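PDB 1O50: CBS domain-containing predicted protein TM0935 from Thermotoga maritima, which is of unknown precise function but, as a tandem CBS-domain protein, probably senses or binds a small regulatory ligand such as an adenosine nucleotide. Local coordinates for residues 48-59 against 127-138; 29-38 against 93-102. All coordinates share one frame; numbering follows the deposited sequence.

Contact 1 of 2, residues 48-59 against 127-138; sequences TRTVYVARDNKL and QEMPVVDEKGEI
E128 reaches across from strand 128-132, and its carboxylate meets the backbone N atoms at the start of strand 50-55. With CG anti to the backbone N (chi1 -170°) and the chain extended beyond it, OE1 meets two successive amides: R49 N at 2.8 Å from OE1, nearly along the C-O axis, and T50 N at 3.1 Å from OE1, above the carboxylate plane. T50 answers in the other direction, its OG1 donating to E128 O over 2.8 Å, the two side chains running alongside each other in opposite senses. Y52 lays its ring against P130: CB of P130 sits 3.9 Å from the ring centroid, 17° off the normal, a CH-pi contact over one face, while T50 O lies over the opposite face. The phenol OH goes on to bond OD1 of D141 in strand 138-143. This is the CBS-pair arrangement, in which the sheets of two CBS domains pack face to face, here with strands 50-55 and 128-132 inclined at 37°. Farther along, L59 continues the apolar layer, bringing CD2 to 3.7 Å from P130 CG and CD1 near I138 CD1. Its backbone N gives a nearly straight bond to G136 O, 2.9 Å away. At the hairpin ends K58 NZ donates to K135 O at 2.8 Å, in the carbonyl plane, and forms a weak salt-bridge bond with E137 OE2.

Contact 2 of 2, residues 29-38 against 93-102; sequences VEEDTPIEEI and LIAKNASEIM
I35 turns CG1 anti to its own carbonyl carbon (chi1 -70°) and runs on extended to CD1, which brings that methyl along the K96 backbone to 4.1 Å from L93 CD1 and equally near I101 CD1. N97 holds CG between its backbone N and carbonyl carbon (chi1 65°); this folds OD1 back over the start of the short helix 98-101, where it accepts from S99 OG at 2.9 Å and, weakly, from E100 N as an N-cap. The N97 side chain also packs against the E31-D32 backbone, its CB and CG near E31 O, and a water joins N97 ND2 to D32 O. Three backbone bonds stitch the segments together. S99 N meets E31 O at 2.9 Å; A98 N binds T33 O at 2.8 Å; and I35 N reaches K96 O at 3.0 Å. The A98 methyl touches both E30 O and I38, whose CD1 lies 3.7 Å from A98 CB, with V29 close by and I63 of strand 58-64 also touching A98. W152 of the second subunit packs on I35 and L93. P34 and N97 each stand just before a helix, and their backbones form a single beta bridge: the turn leading into helix 98-101 lies against the turn leading from strand 27-29 into helix 35-44, within the CBS-pair fold.

From the N terminus, strand 27-29 leads through 29-38 into helix 35-44, and the chain then enters 48-59, the first partner in contact 1. Strand 58-64, helix 65-77 and an incompletely modelled linker follow before 93-102 returns to 29-38 and closes the loop of contact 2. The chain next passes through helix 114-124 to 127-138, which closes contact 1. The two loops therefore cross rather than nest. Contact 1 joins the sheets of the two CBS domains, while contact 2 ties the segment around helix 98-101 to the connection between strand 27-29 and helix 35-44. Backbone pairing of V29 with Y52 and A54 connects them directly, M102 packs on V53, and both contacts touch the second subunit.

Contact 1 of 2, residues 48-59 against 127-138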
loop_
_atom_site.group_PDB
_atom_site.type_symbol
_atom_site.label_atom_id
_atom_site.label_comp_id
_atom_site.label_asym_id
_atom_site.label_seq_id
_atom_site.Cartn_x
_atom_site.Cartn_y
_atom_site.Cartn_z
ATOM N N THR A 48 -5.907 4.074 4.397
ATOM C CA THR A 48 -6.697 2.916 4.099
ATOM C C THR A 48 -6.006 2.185 2.981
ATOM O O THR A 48 -5.625 2.796 2.001
ATOM C CB THR A 48 -8.069 3.346 3.626
ATOM O OG1 THR A 48 -8.812 3.957 4.682
ATOM C CG2 THR A 48 -8.929 2.184 3.248
ATOM N N ARG A 49 -5.860 0.877 3.126
ATOM C CA ARG A 49 -5.148 0.078 2.126
ATOM C C ARG A 49 -6.010 -1.035 1.568
ATOM O O ARG A 49 -5.712 -1.582 0.481
ATOM C CB ARG A 49 -3.794 -0.426 2.686
ATOM C CG ARG A 49 -2.700 0.668 2.676
ATOM C CD ARG A 49 -1.640 0.372 3.698
ATOM N NE ARG A 49 -0.407 1.128 3.534
ATOM C CZ ARG A 49 -0.133 2.285 4.080
ATOM N NH1 ARG A 49 -1.037 2.939 4.808
ATOM N NH2 ARG A 49 1.077 2.800 3.892
ATOM N N THR A 50 -7.054 -1.377 2.295
ATOM C CA THR A 50 -8.030 -2.359 1.861
ATOM C C THR A 50 -9.438 -1.885 2.291
ATOM O O THR A 50 -9.667 -1.541 3.476
ATOM C CB THR A 50 -7.739 -3.772 2.436
ATOM O OG1 THR A 50 -6.386 -4.203 2.143
ATOM C CG2 THR A 50 -8.627 -4.824 1.723
ATOM N N VAL A 51 -10.361 -1.837 1.316
ATOM C CA VAL A 51 -11.784 -1.668 1.561
ATOM C C VAL A 51 -12.512 -3.005 1.724
ATOM O O VAL A 51 -12.286 -3.942 0.971
ATOM C CB VAL A 51 -12.429 -0.788 0.451
ATOM C CG1 VAL A 51 -13.923 -0.681 0.676
ATOM C CG2 VAL A 51 -11.784 0.629 0.470
ATOM N N TYR A 52 -13.397 -3.065 2.695
ATOM C CA TYR A 52 -14.205 -4.252 2.940
ATOM C C TYR A 52 -15.625 -3.996 2.458
ATOM O O TYR A 52 -16.096 -2.857 2.451
ATOM C CB TYR A 52 -14.220 -4.624 4.438
ATOM C CG TYR A 52 -12.829 -4.595 5.057
ATOM C CD1 TYR A 52 -11.775 -5.289 4.460
ATOM C CD2 TYR A 52 -12.555 -3.878 6.226
ATOM C CE1 TYR A 52 -10.508 -5.260 4.987
ATOM C CE2 TYR A 52 -11.254 -3.856 6.764
ATOM C CZ TYR A 52 -10.254 -4.552 6.133
ATOM O OH TYR A 52 -8.983 -4.553 6.639
ATOM N N VAL A 53 -16.296 -5.088 2.110
ATOM C CA VAL A 53 -17.672 -5.096 1.634
ATOM C C VAL A 53 -18.477 -6.032 2.532
ATOM O O VAL A 53 -18.140 -7.214 2.704
ATOM C CB VAL A 53 -17.745 -5.575 0.135
ATOM C CG1 VAL A 53 -19.168 -5.420 -0.433
ATOM C CG2 VAL A 53 -16.751 -4.834 -0.712
ATOM N N ALA A 54 -19.539 -5.491 3.111
ATOM C CA ALA A 54 -20.394 -6.248 3.994
ATOM C C ALA A 54 -21.826 -6.323 3.457
ATOM O O ALA A 54 -22.236 -5.541 2.587
ATOM C CB ALA A 54 -20.379 -5.641 5.377
ATOM N N ARG A 55 -22.574 -7.292 3.983
ATOM C CA ARG A 55 -23.963 -7.467 3.651
ATOM C C ARG A 55 -24.613 -8.041 4.897
ATOM O O ARG A 55 -24.256 -9.136 5.330
ATOM C CB ARG A 55 -24.077 -8.445 2.474
ATOM C CG ARG A 55 -25.324 -8.286 1.591
ATOM C CD ARG A 55 -25.915 -9.616 1.120
ATOM N NE ARG A 55 -24.885 -10.617 0.833
ATOM N N ASP A 56 -25.546 -7.294 5.486
ATOM C CA ASP A 56 -26.168 -7.681 6.750
ATOM C C ASP A 56 -25.111 -7.870 7.872
ATOM O O ASP A 56 -25.179 -8.814 8.663
ATOM C CB ASP A 56 -27.009 -8.958 6.579
ATOM C CG ASP A 56 -28.037 -8.855 5.449
ATOM O OD1 ASP A 56 -28.709 -7.797 5.318
ATOM O OD2 ASP A 56 -28.233 -9.800 4.645
ATOM N N ASN A 57 -24.123 -6.968 7.911
ATOM C CA ASN A 57 -23.032 -7.011 8.897
ATOM C C ASN A 57 -22.049 -8.177 8.810
ATOM O O ASN A 57 -21.223 -8.336 9.700
ATOM C CB ASN A 57 -23.579 -6.897 10.324
ATOM C CG ASN A 57 -23.975 -5.490 10.656
ATOM O OD1 ASN A 57 -23.176 -4.554 10.453
ATOM N ND2 ASN A 57 -25.215 -5.308 11.133
ATOM N N LYS A 58 -22.123 -8.954 7.729
ATOM C CA LYS A 58 -21.201 -10.049 7.468
ATOM C C LYS A 58 -20.194 -9.606 6.431
ATOM O O LYS A 58 -20.534 -8.897 5.512
ATOM C CB LYS A 58 -21.959 -11.267 6.943
ATOM C CG LYS A 58 -23.157 -11.682 7.800
ATOM C CD LYS A 58 -22.723 -12.094 9.189
ATOM C CE LYS A 58 -23.835 -12.810 9.957
ATOM N NZ LYS A 58 -23.313 -13.407 11.237
ATOM N N LEU A 59 -18.943 -10.006 6.592
ATOM C CA LEU A 59 -17.894 -9.743 5.603
ATOM C C LEU A 59 -18.072 -10.626 4.345
ATOM O O LEU A 59 -18.094 -11.836 4.435
ATOM C CB LEU A 59 -16.542 -9.994 6.254
ATOM C CG LEU A 59 -15.318 -9.741 5.395
ATOM C CD1 LEU A 59 -15.169 -8.245 5.110
ATOM C CD2 LEU A 59 -14.105 -10.325 6.089
ATOM N N GLN A 127 -1.985 -5.198 2.348
ATOM C CA GLN A 127 -1.410 -4.587 3.541
ATOM C C GLN A 127 -2.436 -4.186 4.624
ATOM O O GLN A 127 -2.137 -3.371 5.518
ATOM C CB GLN A 127 -0.561 -3.380 3.123
ATOM C CG GLN A 127 0.579 -3.799 2.208
ATOM C CD GLN A 127 1.623 -2.768 2.004
ATOM O OE1 GLN A 127 2.004 -2.109 2.936
ATOM N NE2 GLN A 127 2.169 -2.680 0.782
ATOM N N GLU A 128 -3.650 -4.731 4.558
ATOM C CA GLU A 128 -4.679 -4.427 5.572
ATOM C C GLU A 128 -5.702 -5.510 5.469
ATOM O O GLU A 128 -6.126 -5.886 4.370
ATOM C CB GLU A 128 -5.357 -3.088 5.350
ATOM C CG GLU A 128 -6.242 -2.646 6.495
ATOM C CD GLU A 128 -6.966 -1.338 6.278
ATOM O OE1 GLU A 128 -6.754 -0.710 5.257
ATOM O OE2 GLU A 128 -7.750 -0.902 7.161
ATOM N N MET A 129 -6.057 -6.043 6.623
ATOM C CA MET A 129 -6.927 -7.186 6.719
ATOM C C MET A 129 -7.827 -6.923 7.863
ATOM O O MET A 129 -7.403 -6.322 8.839
ATOM C CB MET A 129 -6.143 -8.446 7.066
ATOM C CG MET A 129 -5.607 -9.156 5.917
ATOM S SD MET A 129 -4.792 -10.722 6.299
ATOM C CE MET A 129 -3.584 -10.125 7.304
ATOM N N PRO A 130 -9.059 -7.445 7.807
ATOM C CA PRO A 130 -9.984 -7.292 8.918
ATOM C C PRO A 130 -9.756 -8.415 9.904
ATOM O O PRO A 130 -9.276 -9.473 9.523
ATOM C CB PRO A 130 -11.342 -7.436 8.234
ATOM C CG PRO A 130 -11.097 -8.414 7.163
ATOM C CD PRO A 130 -9.679 -8.214 6.708
ATOM N N VAL A 131 -10.095 -8.167 11.166
ATOM C CA VAL A 131 -10.083 -9.186 12.198
ATOM C C VAL A 131 -11.541 -9.519 12.457
ATOM O O VAL A 131 -12.348 -8.637 12.714
ATOM C CB VAL A 131 -9.387 -8.681 13.486
ATOM C CG1 VAL A 131 -9.301 -9.770 14.512
ATOM C CG2 VAL A 131 -7.985 -8.095 13.134
ATOM N N VAL A 132 -11.882 -10.793 12.358
ATOM C CA VAL A 132 -13.268 -11.198 12.399
ATOM C C VAL A 132 -13.486 -12.143 13.568
ATOM O O VAL A 132 -12.551 -12.789 14.044
ATOM C CB VAL A 132 -13.746 -11.873 11.066
ATOM C CG1 VAL A 132 -13.496 -10.964 9.868
ATOM C CG2 VAL A 132 -13.099 -13.256 10.843
ATOM N N ASP A 133 -14.731 -12.210 14.020
ATOM C CA ASP A 133 -15.108 -13.149 15.053
ATOM C C ASP A 133 -15.552 -14.415 14.346
ATOM O O ASP A 133 -15.228 -14.609 13.177
ATOM C CB ASP A 133 -16.166 -12.553 15.992
ATOM C CG ASP A 133 -17.491 -12.217 15.300
ATOM O OD1 ASP A 133 -17.730 -12.628 14.141
ATOM O OD2 ASP A 133 -18.365 -11.535 15.880
ATOM N N GLU A 134 -16.281 -15.283 15.033
ATOM C CA GLU A 134 -16.557 -16.599 14.481
ATOM C C GLU A 134 -17.821 -16.648 13.650
ATOM O O GLU A 134 -18.194 -17.714 13.175
ATOM C CB GLU A 134 -16.650 -17.648 15.593
ATOM C CG GLU A 134 -15.954 -18.943 15.203
ATOM C CD GLU A 134 -14.436 -18.841 15.307
ATOM O OE1 GLU A 134 -13.770 -18.442 14.323
ATOM O OE2 GLU A 134 -13.912 -19.162 16.393
ATOM N N LYS A 135 -18.478 -15.504 13.481
ATOM C CA LYS A 135 -19.711 -15.433 12.701
ATOM C C LYS A 135 -19.566 -14.437 11.562
ATOM O O LYS A 135 -20.542 -13.851 11.098
ATOM C CB LYS A 135 -20.923 -15.121 13.600
ATOM C CG LYS A 135 -20.828 -13.852 14.453
ATOM C CD LYS A 135 -22.006 -13.807 15.442
ATOM C CE LYS A 135 -22.108 -12.475 16.190
ATOM N NZ LYS A 135 -21.117 -12.343 17.298
ATOM N N GLY A 136 -18.331 -14.268 11.103
ATOM C CA GLY A 136 -18.050 -13.471 9.923
ATOM C C GLY A 136 -18.188 -11.967 10.095
ATOM O O GLY A 136 -18.309 -11.236 9.099
ATOM N N GLU A 137 -18.121 -11.488 11.332
ATOM C CA GLU A 137 -18.315 -10.071 11.626
ATOM C C GLU A 137 -17.024 -9.385 12.016
ATOM O O GLU A 137 -16.181 -9.967 12.684
ATOM C CB GLU A 137 -19.375 -9.897 12.709
ATOM C CG GLU A 137 -20.724 -10.434 12.254
ATOM C CD GLU A 137 -21.884 -10.065 13.166
ATOM O OE1 GLU A 137 -21.647 -9.415 14.215
ATOM O OE2 GLU A 137 -23.035 -10.442 12.825
ATOM N N ILE A 138 -16.884 -8.141 11.577
ATOM C CA ILE A 138 -15.672 -7.352 11.802
ATOM C C ILE A 138 -15.597 -6.796 13.232
ATOM O O ILE A 138 -16.486 -6.074 13.683
ATOM C CB ILE A 138 -15.531 -6.230 10.743
ATOM C CG1 ILE A 138 -15.484 -6.841 9.348
ATOM C CG2 ILE A 138 -14.245 -5.385 10.986
ATOM C CD1 ILE A 138 -15.453 -5.825 8.239
HETATM O O HOH W 1 1.961 0.615 2.312
HETATM O O HOH W 2 -4.077 -4.091 0.628
HETATM O O HOH W 3 -10.089 -0.334 5.780
HETATM O O HOH W 4 -19.289 -6.648 10.365
#

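Contact 2 of 2, residues 29-38 against 93-102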
loop_
_atom_site.group_PDB
_atom_site.type_symbol
_atom_site.label_atom_id
_atom_site.label_comp_id
_atom_site.label_asym_id
_atom_site.label_seq_id
_atom_site.Cartn_x
_atom_site.Cartn_y
_atom_site.Cartn_z
ATOM N N VAL A 29 -17.997 -0.805 2.903
ATOM C CA VAL A 29 -19.010 -0.445 1.916
ATOM C C VAL A 29 -19.993 -1.605 1.717
ATOM O O VAL A 29 -19.816 -2.687 2.264
ATOM C CB VAL A 29 -18.366 -0.042 0.563
ATOM C CG1 VAL A 29 -17.434 1.178 0.748
ATOM C CG2 VAL A 29 -17.595 -1.152 -0.039
ATOM N N GLU A 30 -21.062 -1.312 0.986
ATOM C CA GLU A 30 -22.096 -2.268 0.588
ATOM C C GLU A 30 -21.821 -2.731 -0.837
ATOM O O GLU A 30 -21.060 -2.108 -1.541
ATOM C CB GLU A 30 -23.463 -1.588 0.632
ATOM C CG GLU A 30 -23.959 -1.188 2.023
ATOM C CD GLU A 30 -24.375 -2.363 2.889
ATOM O OE1 GLU A 30 -23.767 -2.541 3.975
ATOM O OE2 GLU A 30 -25.309 -3.124 2.506
ATOM N N GLU A 31 -22.468 -3.797 -1.272
ATOM C CA GLU A 31 -22.220 -4.391 -2.599
ATOM C C GLU A 31 -22.566 -3.463 -3.779
ATOM O O GLU A 31 -21.928 -3.524 -4.857
ATOM C CB GLU A 31 -23.010 -5.702 -2.715
ATOM C CG GLU A 31 -22.408 -6.851 -1.934
ATOM C CD GLU A 31 -23.273 -8.092 -1.995
ATOM O OE1 GLU A 31 -24.402 -8.029 -2.503
ATOM O OE2 GLU A 31 -22.835 -9.144 -1.541
ATOM N N ASP A 32 -23.560 -2.600 -3.578
ATOM C CA ASP A 32 -23.999 -1.673 -4.633
ATOM C C ASP A 32 -23.365 -0.298 -4.519
ATOM O O ASP A 32 -23.792 0.638 -5.180
ATOM C CB ASP A 32 -25.523 -1.517 -4.664
ATOM C CG ASP A 32 -26.086 -0.864 -3.408
ATOM O OD1 ASP A 32 -25.352 -0.650 -2.442
ATOM O OD2 ASP A 32 -27.272 -0.527 -3.286
ATOM N N THR A 33 -22.360 -0.171 -3.663
ATOM C CA THR A 33 -21.640 1.073 -3.490
ATOM C C THR A 33 -20.842 1.384 -4.769
ATOM O O THR A 33 -20.060 0.548 -5.212
ATOM C CB THR A 33 -20.706 0.970 -2.267
ATOM O OG1 THR A 33 -21.477 0.819 -1.040
ATOM C CG2 THR A 33 -19.958 2.283 -2.115
ATOM N N PRO A 34 -21.074 2.552 -5.382
ATOM C CA PRO A 34 -20.346 2.930 -6.581
ATOM C C PRO A 34 -18.848 3.092 -6.349
ATOM O O PRO A 34 -18.416 3.517 -5.313
ATOM C CB PRO A 34 -20.981 4.270 -6.965
ATOM C CG PRO A 34 -22.324 4.223 -6.348
ATOM C CD PRO A 34 -22.100 3.556 -5.026
ATOM N N ILE A 35 -18.058 2.773 -7.366
ATOM C CA ILE A 35 -16.620 2.777 -7.226
ATOM C C ILE A 35 -16.161 4.170 -6.930
ATOM O O ILE A 35 -15.257 4.370 -6.106
ATOM C CB ILE A 35 -15.976 2.209 -8.485
ATOM C CG1 ILE A 35 -16.266 0.706 -8.532
ATOM C CG2 ILE A 35 -14.477 2.485 -8.507
ATOM C CD1 ILE A 35 -15.819 -0.008 -9.836
ATOM N N GLU A 36 -16.804 5.162 -7.538
ATOM C CA GLU A 36 -16.449 6.555 -7.212
ATOM C C GLU A 36 -16.620 6.830 -5.681
ATOM O O GLU A 36 -15.794 7.496 -5.064
ATOM C CB GLU A 36 -17.245 7.529 -8.055
ATOM C CG GLU A 36 -16.769 8.961 -7.815
ATOM C CD GLU A 36 -17.466 10.073 -8.603
ATOM O OE1 GLU A 36 -18.162 9.807 -9.574
ATOM O OE2 GLU A 36 -17.289 11.276 -8.248
ATOM N N GLU A 37 -17.650 6.279 -5.054
ATOM C CA GLU A 37 -17.831 6.498 -3.595
ATOM C C GLU A 37 -16.756 5.734 -2.805
ATOM O O GLU A 37 -16.322 6.130 -1.761
ATOM C CB GLU A 37 -19.207 6.076 -3.169
ATOM C CG GLU A 37 -19.530 6.377 -1.708
ATOM C CD GLU A 37 -20.935 5.928 -1.316
ATOM O OE1 GLU A 37 -21.794 5.778 -2.229
ATOM O OE2 GLU A 37 -21.178 5.729 -0.084
ATOM N N ILE A 38 -16.294 4.615 -3.333
ATOM C CA ILE A 38 -15.215 3.869 -2.685
ATOM C C ILE A 38 -13.960 4.682 -2.676
ATOM O O ILE A 38 -13.302 4.805 -1.639
ATOM C CB ILE A 38 -14.970 2.526 -3.405
ATOM C CG1 ILE A 38 -16.220 1.702 -3.233
ATOM C CG2 ILE A 38 -13.743 1.843 -2.800
ATOM C CD1 ILE A 38 -16.256 0.320 -3.924
ATOM N N LEU A 93 -16.466 -3.277 -16.753
ATOM C CA LEU A 93 -17.317 -2.740 -15.715
ATOM C C LEU A 93 -18.634 -2.263 -16.338
ATOM O O LEU A 93 -18.632 -1.625 -17.387
ATOM C CB LEU A 93 -16.619 -1.604 -14.991
ATOM C CG LEU A 93 -15.335 -1.989 -14.259
ATOM C CD1 LEU A 93 -14.720 -0.736 -13.697
ATOM C CD2 LEU A 93 -15.624 -3.005 -13.156
ATOM N N ILE A 94 -19.747 -2.597 -15.680
ATOM C CA ILE A 94 -21.089 -2.200 -16.116
ATOM C C ILE A 94 -21.781 -1.301 -15.054
ATOM O O ILE A 94 -22.052 -0.121 -15.304
ATOM C CB ILE A 94 -21.926 -3.488 -16.427
ATOM C CG1 ILE A 94 -21.174 -4.410 -17.408
ATOM C CG2 ILE A 94 -23.301 -3.153 -16.965
ATOM C CD1 ILE A 94 -21.194 -3.964 -18.849
ATOM N N ALA A 95 -22.056 -1.855 -13.878
ATOM C CA ALA A 95 -22.620 -1.091 -12.742
ATOM C C ALA A 95 -21.587 -0.139 -12.114
ATOM O O ALA A 95 -21.939 0.930 -11.557
ATOM C CB ALA A 95 -23.186 -2.071 -11.694
ATOM N N LYS A 96 -20.299 -0.473 -12.289
ATOM C CA LYS A 96 -19.195 0.187 -11.612
ATOM C C LYS A 96 -19.453 0.279 -10.095
ATOM O O LYS A 96 -19.573 1.347 -9.519
ATOM C CB LYS A 96 -18.931 1.547 -12.270
ATOM C CG LYS A 96 -18.550 1.411 -13.776
ATOM C CD LYS A 96 -19.154 2.533 -14.625
ATOM C CE LYS A 96 -18.960 2.216 -16.093
ATOM N NZ LYS A 96 -19.445 3.314 -17.000
ATOM N N ASN A 97 -19.576 -0.864 -9.456
ATOM C CA ASN A 97 -19.781 -0.888 -8.017
ATOM C C ASN A 97 -18.853 -1.907 -7.316
ATOM O O ASN A 97 -18.107 -2.642 -7.973
ATOM C CB ASN A 97 -21.267 -1.056 -7.662
ATOM C CG ASN A 97 -21.871 -2.413 -8.109
ATOM O OD1 ASN A 97 -21.207 -3.438 -8.170
ATOM N ND2 ASN A 97 -23.157 -2.403 -8.351
ATOM N N ALA A 98 -18.892 -1.912 -5.991
ATOM C CA ALA A 98 -18.107 -2.842 -5.205
ATOM C C ALA A 98 -18.297 -4.303 -5.595
ATOM O O ALA A 98 -17.316 -5.046 -5.684
ATOM C CB ALA A 98 -18.471 -2.675 -3.732
ATOM N N SER A 99 -19.520 -4.757 -5.827
ATOM C CA SER A 99 -19.711 -6.205 -6.092
ATOM C C SER A 99 -19.070 -6.742 -7.383
ATOM O O SER A 99 -18.859 -7.959 -7.528
ATOM C CB SER A 99 -21.191 -6.610 -6.028
ATOM O OG SER A 99 -21.936 -5.980 -7.024
ATOM N N GLU A 100 -18.823 -5.855 -8.337
ATOM C CA GLU A 100 -18.195 -6.228 -9.602
ATOM C C GLU A 100 -16.706 -6.433 -9.471
ATOM O O GLU A 100 -16.102 -7.156 -10.300
ATOM C CB GLU A 100 -18.398 -5.117 -10.643
ATOM C CG GLU A 100 -19.798 -5.007 -11.197
ATOM C CD GLU A 100 -19.953 -3.997 -12.341
ATOM O OE1 GLU A 100 -19.295 -2.907 -12.349
ATOM O OE2 GLU A 100 -20.826 -4.277 -13.198
ATOM N N ILE A 101 -16.095 -5.722 -8.520
ATOM C CA ILE A 101 -14.650 -5.828 -8.255
ATOM C C ILE A 101 -14.176 -6.526 -6.948
ATOM O O ILE A 101 -12.981 -6.760 -6.812
ATOM C CB ILE A 101 -13.975 -4.443 -8.389
ATOM C CG1 ILE A 101 -14.477 -3.429 -7.388
ATOM C CG2 ILE A 101 -14.227 -3.926 -9.774
ATOM C CD1 ILE A 101 -13.548 -2.192 -7.258
ATOM N N MET A 102 -15.069 -6.848 -6.009
ATOM C CA MET A 102 -14.645 -7.381 -4.719
ATOM C C MET A 102 -14.025 -8.755 -4.892
ATOM O O MET A 102 -14.381 -9.467 -5.800
ATOM C CB MET A 102 -15.798 -7.409 -3.729
ATOM C CG MET A 102 -16.946 -8.325 -4.032
ATOM S SD MET A 102 -18.256 -8.069 -2.830
ATOM C CE MET A 102 -19.126 -9.601 -2.995
HETATM O O HOH W 5 -24.597 0.130 -7.653
#